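Local atomic coordinates of PRD-containing transcription regulator (Lactobacillus casei, PDB entry 3NUF), a protein that probably regulates transcription through its PRD (PTS regulation domain), an all-helical module that in related regulators responds to phosphorylation by the sugar phosphotransferase system. Residues Ser83-Ser86 against Leu87-Asp91; Tyr106-Ser109 against Ile110-Ala114. All blocks are in the same frame, centred on the assembly; numbering follows the deposited sequence.

Interaction 1. Residues Ser83-Ser86 against Leu87-Asp91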
ATOM      1  N   SER A  83      -0.551  -4.950  14.502  1.00 13.49           N
ATOM      2  CA  SER A  83       0.655  -5.724  14.660  1.00 13.61           C
ATOM      3  C   SER A  83       1.870  -4.991  14.136  1.00 12.67           C
ATOM      4  O   SER A  83       1.813  -4.256  13.134  1.00 13.19           O
ATOM      5  CB  SER A  83       0.540  -7.053  13.936  1.00 14.54           C
ATOM      6  OG  SER A  83       0.571  -6.970  12.495  1.00 15.51           O
ATOM      7  N   GLN A  84       3.000  -5.239  14.771  1.00 13.54           N
ATOM      8  CA  GLN A  84       4.226  -4.606  14.365  1.00 13.95           C
ATOM      9  C   GLN A  84       4.578  -4.937  12.920  1.00 15.49           C
ATOM     10  O   GLN A  84       5.125  -4.102  12.192  1.00 13.33           O
ATOM     11  CB  GLN A  84       5.373  -4.986  15.304  1.00 16.02           C
ATOM     12  CG  GLN A  84       6.548  -4.069  15.153  1.00 20.23           C
ATOM     13  CD  GLN A  84       6.205  -2.718  15.635  1.00 25.08           C
ATOM     14  OE1 GLN A  84       5.780  -2.569  16.786  1.00 26.45           O
ATOM     15  NE2 GLN A  84       6.338  -1.723  14.796  1.00 21.72           N
ATOM     16  N   LYS A  85       4.313  -6.162  12.490  1.00 13.28           N
ATOM     17  CA  LYS A  85       4.644  -6.625  11.138  1.00 13.17           C
ATOM     18  C   LYS A  85       3.901  -5.750  10.130  1.00 12.97           C
ATOM     19  O   LYS A  85       4.503  -5.264   9.149  1.00 13.10           O
ATOM     20  CB  LYS A  85       4.290  -8.078  10.984  1.00 16.78           C
ATOM     21  CG  LYS A  85       4.561  -8.631   9.622  1.00 19.42           C
ATOM     22  CD  LYS A  85       4.297 -10.168   9.666  1.00 25.93           C
ATOM     23  CE  LYS A  85       4.521 -10.763   8.335  1.00 33.90           C
ATOM     24  NZ  LYS A  85       4.414 -12.246   8.438  1.00 28.74           N
ATOM     25  N   SER A  86       2.627  -5.491  10.355  1.00 11.81           N
ATOM     26  CA  SER A  86       1.860  -4.626   9.452  1.00 11.54           C
ATOM     27  C   SER A  86       2.401  -3.209   9.433  1.00 12.25           C
ATOM     28  O   SER A  86       2.443  -2.586   8.380  1.00 11.87           O
ATOM     29  CB  SER A  86       0.425  -4.610   9.816  1.00 13.54           C
ATOM     30  OG  SER A  86      -0.167  -5.903   9.497  1.00 15.54           O
ATOM     31  N   LEU A  87       2.687  -2.664  10.600  1.00 11.68           N
ATOM     32  CA  LEU A  87       3.207  -1.289  10.711  1.00 11.86           C
ATOM     33  C   LEU A  87       4.543  -1.186  10.025  1.00 11.63           C
ATOM     34  O   LEU A  87       4.832  -0.197   9.326  1.00 11.54           O
ATOM     35  CB  LEU A  87       3.257  -0.845  12.170  1.00 11.93           C
ATOM     36  CG  LEU A  87       1.943  -0.542  12.818  1.00 16.90           C
ATOM     37  CD1 LEU A  87       2.117  -0.578  14.390  1.00 18.07           C
ATOM     38  CD2 LEU A  87       1.428   0.791  12.335  1.00 19.64           C
ATOM     39  N   ASP A  88       5.407  -2.182  10.200  1.00 11.75           N
ATOM     40  CA  ASP A  88       6.751  -2.145   9.599  1.00 11.77           C
ATOM     41  C   ASP A  88       6.658  -2.254   8.064  1.00 10.79           C
ATOM     42  O   ASP A  88       7.394  -1.569   7.346  1.00 11.20           O
ATOM     43  CB  ASP A  88       7.626  -3.282  10.127  1.00 13.93           C
ATOM     44  CG  ASP A  88       8.036  -3.104  11.592  1.00 19.60           C
ATOM     45  OD1 ASP A  88       7.819  -2.030  12.198  1.00 21.54           O
ATOM     46  OD2 ASP A  88       8.605  -4.110  12.130  1.00 24.60           O
ATOM     47  N   LEU A  89       5.797  -3.127   7.550  1.00 10.69           N
ATOM     48  CA  LEU A  89       5.624  -3.219   6.103  1.00 11.11           C
ATOM     49  C   LEU A  89       5.098  -1.888   5.575  1.00 11.18           C
ATOM     50  O   LEU A  89       5.566  -1.394   4.529  1.00 11.69           O
ATOM     51  CB  LEU A  89       4.704  -4.385   5.730  1.00 12.66           C
ATOM     52  CG  LEU A  89       5.245  -5.770   5.967  1.00 17.19           C
ATOM     53  CD1 LEU A  89       4.136  -6.810   5.906  1.00 18.29           C
ATOM     54  CD2 LEU A  89       6.308  -6.052   4.893  1.00 20.03           C
ATOM     55  N   ALA A  90       4.105  -1.302   6.243  1.00 10.73           N
ATOM     56  CA  ALA A  90       3.575  -0.016   5.809  1.00 10.23           C
ATOM     57  C   ALA A  90       4.647   1.059   5.821  1.00  9.63           C
ATOM     58  O   ALA A  90       4.734   1.860   4.870  1.00  9.64           O
ATOM     59  CB  ALA A  90       2.403   0.385   6.671  1.00 11.49           C
ATOM     60  N   ASP A  91       5.469   1.104   6.878  1.00  9.47           N
ATOM     61  CA  ASP A  91       6.554   2.076   6.920  1.00  9.98           C
ATOM     62  C   ASP A  91       7.508   1.893   5.737  1.00 11.11           C
ATOM     63  O   ASP A  91       7.934   2.871   5.126  1.00 11.15           O
ATOM     64  CB  ASP A  91       7.323   1.929   8.246  1.00 11.19           C
ATOM     65  CG  ASP A  91       8.409   2.949   8.396  1.00 12.56           C
ATOM     66  OD1 ASP A  91       8.093   4.072   8.742  1.00 12.96           O
ATOM     67  OD2 ASP A  91       9.574   2.638   8.174  1.00 13.48           O
TER
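The first turns of helix 84-97 in the PRD fold begin with an N-cap: Ser83 sends its carbonyl oxygen to Leu87 N, 3.1 Å from Ser83 O, and its hydroxyl oxygen, OG, accepts from Ser86 N, a capping bond that is weak at 3.3 Å. With its CG beside the backbone N (chi1 -73°), Leu87 lays CG and CD1 over the carbonyl oxygen of Ser83. Both hydroxyls, of Ser83 and Ser86, are hydrogen-bonded to OE1 of Glu113 on helix 104-115. The i to i+4 bond from Leu87 N to Ser83 O is followed by those of Asp88 N to Gln84 O, Leu89 N to Lys85 O and Ala90 N to Ser86 O. Lys85 and Leu89 run side by side in the same direction, touching lightly where Lys85 CG lies 4.2 Å from Leu89 CD1, while the extended lysine carries NZ on to the carbonyl oxygen of Ala42. On the exposed flank a side-chain bond spans the same four-residue step as the Asp88 N to Gln84 O bond. The Gln84 chain bends at chi2 (68°), folding its amide over toward Asp88, one turn on. There Gln84 NE2 donates within its own amide plane to Asp88 OD1, 3.0 Å away and nearly straight at 166°, and reaches that oxygen from above the carboxylate plane.

Interaction 2. Residues Tyr106-Ser109 against Ile110-Ala114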
ATOM      1  N   TYR A 106       0.120   4.593   9.118  1.00  9.00           N
ATOM      2  CA  TYR A 106      -0.981   4.064   9.956  1.00  9.70           C
ATOM      3  C   TYR A 106      -2.154   3.559   9.163  1.00 10.45           C
ATOM      4  O   TYR A 106      -2.556   2.385   9.264  1.00 10.98           O
ATOM      5  CB  TYR A 106      -1.355   5.099  11.021  1.00 10.04           C
ATOM      6  CG  TYR A 106      -0.235   5.451  11.965  1.00 10.88           C
ATOM      7  CD1 TYR A 106       0.327   4.468  12.756  1.00 12.61           C
ATOM      8  CD2 TYR A 106       0.283   6.750  12.053  1.00 11.51           C
ATOM      9  CE1 TYR A 106       1.360   4.782  13.590  1.00 10.93           C
ATOM     10  CE2 TYR A 106       1.315   7.056  12.875  1.00 11.16           C
ATOM     11  CZ  TYR A 106       1.876   6.080  13.635  1.00 12.79           C
ATOM     12  OH  TYR A 106       2.940   6.363  14.462  1.00 15.72           O
ATOM     13  N   VAL A 107      -2.707   4.390   8.312  1.00 10.84           N
ATOM     14  CA  VAL A 107      -3.861   3.951   7.506  1.00 11.48           C
ATOM     15  C   VAL A 107      -3.431   2.795   6.590  1.00 12.98           C
ATOM     16  O   VAL A 107      -4.167   1.817   6.428  1.00 12.09           O
ATOM     17  CB  VAL A 107      -4.481   5.092   6.737  1.00 12.21           C
ATOM     18  CG1 VAL A 107      -5.442   4.618   5.637  1.00 13.87           C
ATOM     19  CG2 VAL A 107      -5.214   6.002   7.715  1.00 14.36           C
ATOM     20  N   LEU A 108      -2.236   2.874   5.999  1.00 11.22           N
ATOM     21  CA  LEU A 108      -1.769   1.777   5.132  1.00 11.05           C
ATOM     22  C   LEU A 108      -1.632   0.470   5.897  1.00 10.81           C
ATOM     23  O   LEU A 108      -1.982  -0.598   5.374  1.00 11.95           O
ATOM     24  CB  LEU A 108      -0.470   2.148   4.435  1.00  9.98           C
ATOM     25  CG  LEU A 108       0.142   1.033   3.565  1.00 10.58           C
ATOM     26  CD1 LEU A 108      -0.786   0.600   2.438  1.00 11.12           C
ATOM     27  CD2 LEU A 108       1.495   1.477   3.004  1.00 11.75           C
ATOM     28  N   SER A 109      -1.221   0.509   7.159  1.00 10.81           N
ATOM     29  CA  SER A 109      -1.070  -0.720   7.937  1.00 10.98           C
ATOM     30  C   SER A 109      -2.344  -1.534   8.052  1.00 11.37           C
ATOM     31  O   SER A 109      -2.265  -2.769   8.140  1.00 12.35           O
ATOM     32  CB  SER A 109      -0.468  -0.397   9.312  1.00 11.74           C
ATOM     33  OG  SER A 109      -1.418   0.126  10.204  1.00 11.75           O
ATOM     34  N   ILE A 110      -3.478  -0.878   8.035  1.00 11.21           N
ATOM     35  CA  ILE A 110      -4.741  -1.617   8.153  1.00 12.38           C
ATOM     36  C   ILE A 110      -4.977  -2.533   6.963  1.00 13.52           C
ATOM     37  O   ILE A 110      -5.585  -3.593   7.124  1.00 14.70           O
ATOM     38  CB  ILE A 110      -5.904  -0.621   8.337  1.00 13.92           C
ATOM     39  CG1 ILE A 110      -5.685   0.265   9.550  1.00 16.88           C
ATOM     40  CG2 ILE A 110      -7.284  -1.322   8.432  1.00 16.14           C
ATOM     41  CD1 ILE A 110      -5.361  -0.441  10.839  1.00 18.90           C
ATOM     42  N   HIS A 111      -4.507  -2.182   5.787  1.00 13.05           N
ATOM     43  CA  HIS A 111      -4.638  -3.037   4.627  1.00 12.06           C
ATOM     44  C   HIS A 111      -3.867  -4.319   4.857  1.00 14.40           C
ATOM     45  O   HIS A 111      -4.338  -5.388   4.552  1.00 15.40           O
ATOM     46  CB  HIS A 111      -4.164  -2.305   3.399  1.00 12.93           C
ATOM     47  CG  HIS A 111      -5.006  -1.144   3.027  1.00 11.99           C
ATOM     48  ND1 HIS A 111      -5.877  -1.166   1.966  1.00 15.67           N
ATOM     49  CD2 HIS A 111      -5.053   0.116   3.527  1.00 12.71           C
ATOM     50  CE1 HIS A 111      -6.478   0.008   1.878  1.00 16.18           C
ATOM     51  NE2 HIS A 111      -6.007   0.811   2.813  1.00 14.96           N
ATOM     52  N   PHE A 112      -2.641  -4.236   5.352  1.00 13.36           N
ATOM     53  CA  PHE A 112      -1.845  -5.417   5.650  1.00 14.83           C
ATOM     54  C   PHE A 112      -2.496  -6.201   6.790  1.00 14.61           C
ATOM     55  O   PHE A 112      -2.479  -7.438   6.766  1.00 15.91           O
ATOM     56  CB  PHE A 112      -0.411  -5.037   6.055  1.00 14.22           C
ATOM     57  CG  PHE A 112       0.420  -4.505   4.953  1.00 13.76           C
ATOM     58  CD1 PHE A 112       0.923  -5.341   3.990  1.00 21.14           C
ATOM     59  CD2 PHE A 112       0.778  -3.181   4.890  1.00 16.29           C
ATOM     60  CE1 PHE A 112       1.715  -4.850   2.949  1.00 21.78           C
ATOM     61  CE2 PHE A 112       1.556  -2.676   3.856  1.00 15.25           C
ATOM     62  CZ  PHE A 112       1.984  -3.463   2.864  1.00 18.54           C
ATOM     63  N   GLU A 113      -3.029  -5.540   7.810  1.00 13.18           N
ATOM     64  CA  GLU A 113      -3.651  -6.216   8.936  1.00 15.30           C
ATOM     65  C   GLU A 113      -4.886  -7.001   8.461  1.00 17.75           C
ATOM     66  O   GLU A 113      -5.080  -8.173   8.867  1.00 18.31           O
ATOM     67  CB  GLU A 113      -3.984  -5.168   9.999  1.00 16.03           C
ATOM     68  CG  GLU A 113      -4.182  -5.686  11.428  1.00 20.57           C
ATOM     69  CD  GLU A 113      -2.898  -6.043  12.149  1.00 19.48           C
ATOM     70  OE1 GLU A 113      -1.856  -6.322  11.509  1.00 16.55           O
ATOM     71  OE2 GLU A 113      -2.923  -6.145  13.412  1.00 21.25           O
ATOM     72  N   ALA A 114      -5.716  -6.383   7.633  1.00 15.82           N
ATOM     73  CA  ALA A 114      -6.901  -7.054   7.087  1.00 18.10           C
ATOM     74  C   ALA A 114      -6.512  -8.259   6.224  1.00 19.04           C
ATOM     75  O   ALA A 114      -7.201  -9.312   6.272  1.00 20.56           O
ATOM     76  CB  ALA A 114      -7.753  -6.065   6.329  1.00 18.99           C
TER
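Ser109 CA lies at the edge of the Phe112 ring, near its plane, and Ser109 O accepts from Glu113 N at 2.9 Å, a regular bond of helix 104-115. Just before it the helix narrows to i to i+3 bonds: Ile110 N reaches back to Val107 O (3.2 Å) and His111 N to Leu108 O (3.0 Å), both bent, with each donor well above the carbonyl plane. The OG of Ser109 stands between the backbone N and the carbonyl carbon (chi1 78°) and donates to Tyr106 O at 2.7 Å, on a lone pair in the carbonyl plane. Tyr106 O remains 3.6 Å from Ile110 N, the amide four residues on. Replacing Ser109 by alanine takes away this hydroxyl, and Tyr106 O would probably lose its short in-plane bond and keep, within this helix turn, the weak one from Ser109 N. The His111 ring turns an edge to the backbone, and Val107 O lies in the plane of that ring, 3.5 Å from His111 CD2. Leu108 and Phe112 meet at an angle, Leu108 CG lying 4.0 Å from Phe112 CE2. Further out, the His111 and His57 rings meet with their planes about 20° apart, and Leu54 touches both His111 and Leu108, joining this side to helix 48-67. Phe112 packs on Val35 and Ala39 of helix 25-41, whereas Leu108 also touches Val93 of helix 84-97, so three helices of the bundle border this one.

Along the chain, interaction 1 comes first, at the start of helix 84-97, and interaction 2 follows within helix 104-115, the next helix. Each is local and runs over little more than two turns; neither closes a long loop, and they stand in series without nesting or crossing. Their centres are 8 Å apart, and the two helices meet directly. Glu113 OE1 lies 2.7 Å from both Ser83 OG and Ser86 OG, probable hydrogen bonds that tie the capped start of one helix to the C-terminal part of the other. Side-chain packing accompanies this junction, with Leu87 CD2 3.6 Å from Ser109 OG and Phe112 CB against Ser86 OG.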